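Outer membrane protein YopM (Yersinia pestis, PDB 1G9U) acts as a secreted leucine-rich-repeat effector that probably alters host cell physiology and promotes bacterial survival in host tissues. Local coordinates at residues L248-P253 with D266-D271; N287-L292 with S305-R310. All coordinates share one frame; numbering follows the deposited sequence.

Contact 1. Residues L248-P253 with D266-D271. With CA (calcium ion), chain L; CA (calcium ion), chain K; ACT (acetate ion), chain D.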
loop_
_atom_site.group_PDB
_atom_site.type_symbol
_atom_site.label_atom_id
_atom_site.label_comp_id
_atom_site.label_asym_id
_atom_site.label_seq_id
_atom_site.Cartn_x
_atom_site.Cartn_y
_atom_site.Cartn_z
ATOM N N LEU A 248 24.265 10.205 -9.024
ATOM C CA LEU A 248 24.857 9.290 -9.988
ATOM C C LEU A 248 26.203 8.815 -9.484
ATOM O O LEU A 248 27.160 8.884 -10.246
ATOM C CB LEU A 248 24.995 9.976 -11.346
ATOM C CG LEU A 248 23.640 10.314 -11.985
ATOM C CD1 LEU A 248 23.886 11.428 -13.000
ATOM C CD2 LEU A 248 23.049 9.078 -12.656
ATOM N N LEU A 249 26.348 8.316 -8.265
ATOM C CA LEU A 249 27.705 8.004 -7.816
ATOM C C LEU A 249 28.124 6.586 -8.139
ATOM O O LEU A 249 27.371 5.636 -7.975
ATOM C CB LEU A 249 27.779 8.265 -6.305
ATOM C CG LEU A 249 27.378 9.694 -5.900
ATOM C CD1 LEU A 249 27.180 9.762 -4.393
ATOM C CD2 LEU A 249 28.421 10.694 -6.371
ATOM N N LYS A 250 29.340 6.439 -8.634
ATOM C CA LYS A 250 29.915 5.138 -8.979
ATOM C C LYS A 250 30.880 4.655 -7.901
ATOM O O LYS A 250 31.247 3.496 -7.706
ATOM C CB LYS A 250 30.658 5.287 -10.321
ATOM C CG LYS A 250 29.734 4.981 -11.488
ATOM C CD LYS A 250 30.034 5.709 -12.775
ATOM C CE LYS A 250 29.835 7.207 -12.730
ATOM N NZ LYS A 250 28.488 7.712 -13.100
ATOM N N THR A 251 31.270 5.668 -7.148
ATOM C CA THR A 251 32.342 5.708 -6.177
ATOM C C THR A 251 32.197 6.837 -5.191
ATOM O O THR A 251 31.597 7.868 -5.529
ATOM C CB THR A 251 33.604 6.010 -7.050
ATOM O OG1 THR A 251 34.582 5.016 -6.848
ATOM C CG2 THR A 251 34.157 7.368 -6.703
ATOM N N LEU A 252 32.764 6.689 -4.006
ATOM C CA LEU A 252 32.718 7.720 -2.982
ATOM C C LEU A 252 34.118 8.198 -2.623
ATOM O O LEU A 252 35.001 7.337 -2.612
ATOM C CB LEU A 252 32.114 7.259 -1.645
ATOM C CG LEU A 252 30.645 6.812 -1.690
ATOM C CD1 LEU A 252 30.206 6.418 -0.282
ATOM C CD2 LEU A 252 29.778 7.919 -2.285
ATOM N N PRO A 253 34.242 9.450 -2.213
ATOM C CA PRO A 253 35.585 9.882 -1.770
ATOM C C PRO A 253 35.850 9.273 -0.386
ATOM O O PRO A 253 34.966 8.741 0.309
ATOM C CB PRO A 253 35.446 11.395 -1.680
ATOM C CG PRO A 253 34.058 11.753 -2.112
ATOM C CD PRO A 253 33.233 10.497 -2.014
ATOM N N ASP A 266 20.412 4.126 -3.663
ATOM C CA ASP A 266 20.058 4.329 -5.059
ATOM C C ASP A 266 21.159 5.126 -5.718
ATOM O O ASP A 266 20.926 6.207 -6.246
ATOM C CB ASP A 266 18.681 5.006 -5.273
ATOM C CG ASP A 266 18.278 4.857 -6.740
ATOM O OD1 ASP A 266 19.154 4.453 -7.537
ATOM O OD2 ASP A 266 17.149 5.179 -7.185
ATOM N N ASN A 267 22.307 4.487 -5.698
ATOM C CA ASN A 267 23.390 5.003 -6.540
ATOM C C ASN A 267 23.950 3.768 -7.277
ATOM O O ASN A 267 23.211 2.777 -7.382
ATOM C CB ASN A 267 24.420 5.758 -5.725
ATOM C CG ASN A 267 24.055 7.211 -5.491
ATOM O OD1 ASN A 267 24.161 8.101 -6.343
ATOM N ND2 ASN A 267 23.595 7.506 -4.292
ATOM N N TYR A 268 25.205 3.815 -7.735
ATOM C CA TYR A 268 25.805 2.768 -8.546
ATOM C C TYR A 268 27.098 2.254 -7.914
ATOM O O TYR A 268 28.123 2.043 -8.544
ATOM C CB TYR A 268 26.142 3.235 -9.954
ATOM C CG TYR A 268 26.079 2.206 -11.077
ATOM C CD1 TYR A 268 24.871 1.679 -11.525
ATOM C CD2 TYR A 268 27.235 1.766 -11.723
ATOM C CE1 TYR A 268 24.814 0.746 -12.559
ATOM C CE2 TYR A 268 27.219 0.832 -12.760
ATOM C CZ TYR A 268 25.990 0.341 -13.169
ATOM O OH TYR A 268 25.937 -0.579 -14.179
ATOM N N LEU A 269 26.996 2.114 -6.608
ATOM C CA LEU A 269 28.160 1.710 -5.852
ATOM C C LEU A 269 28.293 0.194 -5.770
ATOM O O LEU A 269 27.355 -0.551 -5.517
ATOM C CB LEU A 269 28.112 2.297 -4.447
ATOM C CG LEU A 269 28.088 3.824 -4.351
ATOM C CD1 LEU A 269 27.696 4.168 -2.914
ATOM C CD2 LEU A 269 29.449 4.357 -4.773
ATOM N N THR A 270 29.539 -0.184 -5.983
ATOM C CA THR A 270 29.999 -1.550 -5.895
ATOM C C THR A 270 30.823 -1.796 -4.650
ATOM O O THR A 270 30.876 -2.884 -4.101
ATOM C CB THR A 270 30.846 -1.774 -7.172
ATOM O OG1 THR A 270 30.212 -2.857 -7.852
ATOM C CG2 THR A 270 32.248 -2.123 -6.800
ATOM N N ASP A 271 31.507 -0.751 -4.199
ATOM C CA ASP A 271 32.371 -0.829 -3.027
ATOM C C ASP A 271 32.249 0.393 -2.145
ATOM O O ASP A 271 31.738 1.447 -2.546
ATOM C CB ASP A 271 33.806 -0.965 -3.561
ATOM C CG ASP A 271 34.675 -1.544 -2.461
ATOM O OD1 ASP A 271 35.914 -1.375 -2.524
ATOM O OD2 ASP A 271 34.136 -2.135 -1.505
HETATM CA CA CA L . 19.106 2.839 -9.514
HETATM CA CA CA K . 15.258 6.401 -6.824
HETATM C C ACT D . 34.810 3.423 -3.378
HETATM O O ACT D . 33.590 3.722 -2.962
HETATM O OXT ACT D . 35.903 3.970 -3.001
HETATM C CH3 ACT D . 35.066 2.356 -4.395
HETATM O O HOH W 1 32.028 1.407 -6.041
HETATM O O HOH W 2 30.834 1.202 -9.197
HETATM O O HOH W 3 17.138 4.152 -10.062
HETATM O O HOH W 4 15.448 7.624 -9.009
HETATM O O HOH W 5 13.533 7.606 -6.340
HETATM O O HOH W 6 14.981 4.954 -4.827
HETATM O O HOH W 7 17.599 1.517 -8.214
#
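The carboxamide of N267 reaches across to the backbone of L249, joining two successive turns of the leucine-rich-repeat solenoid, repeats 9 and 10, at the asparagine ladder just beyond their strands. N267 OD1 accepts the L249 N-H at 2.9 Å in a nearly straight bond (170° at the hydrogen), the donor standing 31° off the carbonyl plane. CG of N267 lies anti to its own carbonyl carbon (chi1 -85°), which lays the amide alongside the L249 side chain. Its ND2 gives hydrogen bonds to A244 O and V264 O, so both ends of this buried amide are held. One step on, Y268 N donates to L249 O at 2.8 Å, and a water bridges K250 O and Y268 O where the CA atoms of the two segments come closest.

L269 supplies the main side-chain packing. Its CD2 methyl lies against the peptide between K250 and T251, 3.3 Å from T251 N, and its apolar partner L252 places CG 4.1 Å from L269 CD2, the two leucine side chains crossing at about a right angle. Farther out, K250 CG meets Y268 CD2 obliquely at 4.1 Å; the Y268 OH bonds I288 O of the second subunit.

Bound ions lie at both ends. L252 N donates a hydrogen bond of 3.3 Å to O of an acetate, probably from the crystallisation liquor. The D266 carboxylate spans two calcium ions: OD1 shares one with E308 and N307 O of the second subunit, while OD2, 2.3 Å from the other calcium, shares it with N246 and with N326 of the second subunit.

Contact 2. Residues N287-L292 with S305-R310. With CA (calcium ion), chain B.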
loop_
_atom_site.group_PDB
_atom_site.type_symbol
_atom_site.label_atom_id
_atom_site.label_comp_id
_atom_site.label_asym_id
_atom_site.label_seq_id
_atom_site.Cartn_x
_atom_site.Cartn_y
_atom_site.Cartn_z
ATOM N N ASN A 287 21.841 -0.022 -4.521
ATOM C CA ASN A 287 23.168 0.150 -5.111
ATOM C C ASN A 287 23.492 -1.128 -5.830
ATOM O O ASN A 287 22.635 -1.908 -6.284
ATOM C CB ASN A 287 24.203 0.471 -4.016
ATOM C CG ASN A 287 24.162 1.994 -3.854
ATOM O OD1 ASN A 287 24.800 2.666 -4.665
ATOM N ND2 ASN A 287 23.366 2.488 -2.907
ATOM N N ILE A 288 24.771 -1.463 -5.995
ATOM C CA ILE A 288 24.905 -2.738 -6.716
ATOM C C ILE A 288 25.902 -3.640 -5.988
ATOM O O ILE A 288 26.785 -4.240 -6.634
ATOM C CB ILE A 288 25.289 -2.475 -8.181
ATOM C CG1 ILE A 288 26.591 -1.683 -8.345
ATOM C CG2 ILE A 288 24.202 -1.751 -8.966
ATOM C CD1 ILE A 288 26.964 -1.474 -9.802
ATOM N N PHE A 289 25.823 -3.754 -4.657
ATOM C CA PHE A 289 26.721 -4.579 -3.863
ATOM C C PHE A 289 26.396 -6.072 -3.983
ATOM O O PHE A 289 25.189 -6.369 -3.908
ATOM C CB PHE A 289 26.621 -4.309 -2.338
ATOM C CG PHE A 289 27.144 -2.924 -2.023
ATOM C CD1 PHE A 289 26.284 -1.845 -2.116
ATOM C CD2 PHE A 289 28.473 -2.755 -1.663
ATOM C CE1 PHE A 289 26.723 -0.560 -1.862
ATOM C CE2 PHE A 289 28.909 -1.464 -1.439
ATOM C CZ PHE A 289 28.063 -0.385 -1.559
ATOM N N SER A 290 27.459 -6.878 -4.090
ATOM C CA SER A 290 27.203 -8.320 -4.178
ATOM C C SER A 290 27.538 -8.951 -2.832
ATOM O O SER A 290 27.187 -10.090 -2.587
ATOM C CB SER A 290 28.013 -9.058 -5.225
ATOM O OG SER A 290 29.341 -8.568 -5.146
ATOM N N GLY A 291 28.177 -8.140 -2.019
ATOM C CA GLY A 291 28.458 -8.557 -0.644
ATOM C C GLY A 291 28.808 -7.260 0.115
ATOM O O GLY A 291 28.854 -6.182 -0.503
ATOM N N LEU A 292 29.016 -7.380 1.409
ATOM C CA LEU A 292 29.560 -6.324 2.247
ATOM C C LEU A 292 30.644 -6.882 3.173
ATOM O O LEU A 292 30.370 -7.797 3.962
ATOM C CB LEU A 292 28.502 -5.737 3.154
ATOM C CG LEU A 292 27.250 -5.177 2.504
ATOM C CD1 LEU A 292 26.147 -5.124 3.537
ATOM C CD2 LEU A 292 27.537 -3.808 1.947
ATOM N N SER A 305 18.910 -3.119 1.822
ATOM C CA SER A 305 17.931 -3.786 0.956
ATOM C C SER A 305 18.080 -3.408 -0.512
ATOM O O SER A 305 18.707 -2.445 -0.926
ATOM C CB SER A 305 16.522 -3.448 1.457
ATOM O OG SER A 305 16.344 -2.063 1.156
ATOM N N SER A 306 17.532 -4.231 -1.394
ATOM C CA SER A 306 17.572 -4.082 -2.825
ATOM C C SER A 306 18.951 -3.845 -3.421
ATOM O O SER A 306 19.047 -2.928 -4.231
ATOM C CB SER A 306 16.657 -2.917 -3.280
ATOM O OG SER A 306 15.376 -3.318 -2.786
ATOM N N ASN A 307 19.902 -4.669 -3.046
ATOM C CA ASN A 307 21.216 -4.786 -3.648
ATOM C C ASN A 307 21.264 -6.144 -4.357
ATOM O O ASN A 307 20.226 -6.677 -4.776
ATOM C CB ASN A 307 22.366 -4.606 -2.673
ATOM C CG ASN A 307 22.627 -3.099 -2.548
ATOM O OD1 ASN A 307 23.276 -2.465 -3.391
ATOM N ND2 ASN A 307 22.114 -2.535 -1.456
ATOM N N GLU A 308 22.442 -6.716 -4.524
ATOM C CA GLU A 308 22.469 -8.047 -5.150
ATOM C C GLU A 308 23.236 -8.906 -4.152
ATOM O O GLU A 308 24.132 -9.644 -4.532
ATOM C CB GLU A 308 23.228 -8.021 -6.477
ATOM C CG GLU A 308 23.029 -9.215 -7.368
ATOM C CD GLU A 308 21.605 -9.515 -7.767
ATOM O OE1 GLU A 308 20.603 -8.901 -7.337
ATOM O OE2 GLU A 308 21.470 -10.437 -8.599
ATOM N N ILE A 309 22.993 -8.706 -2.863
ATOM C CA ILE A 309 23.860 -9.404 -1.914
ATOM C C ILE A 309 23.589 -10.898 -1.803
ATOM O O ILE A 309 22.436 -11.346 -1.737
ATOM C CB ILE A 309 23.700 -8.683 -0.570
ATOM C CG1 ILE A 309 24.185 -7.235 -0.717
ATOM C CG2 ILE A 309 24.345 -9.436 0.576
ATOM C CD1 ILE A 309 24.022 -6.483 0.621
ATOM N N ARG A 310 24.702 -11.626 -1.829
ATOM C CA ARG A 310 24.804 -13.088 -1.814
ATOM C C ARG A 310 25.129 -13.638 -0.430
ATOM O O ARG A 310 24.682 -14.688 0.000
ATOM C CB ARG A 310 25.910 -13.560 -2.760
ATOM C CG ARG A 310 25.737 -13.197 -4.241
ATOM C CD ARG A 310 25.657 -14.469 -5.061
ATOM N NE ARG A 310 26.347 -14.387 -6.346
ATOM C CZ ARG A 310 26.806 -15.501 -6.917
ATOM N NH1 ARG A 310 26.609 -16.638 -6.275
ATOM N NH2 ARG A 310 27.416 -15.401 -8.076
HETATM CA CA CA B . 19.073 -7.148 -6.984
HETATM O O HOH W 8 20.181 -2.856 -6.801
HETATM O O HOH W 9 17.379 -5.465 -6.901
HETATM O O HOH W 10 19.797 -6.226 -9.421
HETATM O O HOH W 11 20.816 -5.021 -7.715
HETATM O O HOH W 12 17.907 -8.107 -5.082
#
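The N307 carboxamide runs alongside the F289 side chain, its plane turned 72° from the ring. The amide sits at the ring edge, N307 CG in the ring plane and 3.9 Å from F289 CD1; within these two segments a ring edge, not a face, makes the contact. N307 OD1 also accepts F289 N at 3.1 Å, although its modelled position is doubtful because it crowds the N287 carbonyl carbon. At the other end of the amide, ND2 bonds V284 O and A304 O. The N287 amide bonds V264 O and V284 O through ND2, and its OD1 accepts L269 N.

Repeats 11 and 12 of the leucine-rich-repeat solenoid meet here, and N287 and N307 are rungs of its asparagine ladder. Backbone bonds continue the join: E308 N to F289 O at 2.8 Å and R310 N to S290 O at 3.0 Å. Between them S290 CA makes a C-H...O contact of 3.4 Å with E308 O. Inside the coil, I309 CG1 rests 4.1 Å from F289 CB, and the I309 and L292 side chains cross at about a right angle, with their CD1 atoms 3.9 Å apart.

E308 bends at chi2 (58°), which brings OE1 to a calcium ion that N307 O also binds; D266 of the second subunit completes the protein ligands. E308 OE2 forms a salt bridge with K328, and R310 NH2 forms one with E228 of the second subunit.

Contact 1 closes before contact 2 opens, and their centres stand about 12 Å apart on one side of the chain's centre. They follow four consecutive parallel strands, 241-243, 261-263, 281-283 and 301-303, and so join repeats 9 with 10 and 11 with 12. The intervening step, repeat 10 to 11, links the contacts directly: I288 N lies 2.8 Å from L269 O and N287 OD1 lies 3.0 Å from L269 N, both probable hydrogen bonds. This is consistent with a ladder that continues through both. Each contact also touches the second subunit, consistent with this region contributing to the tetramer.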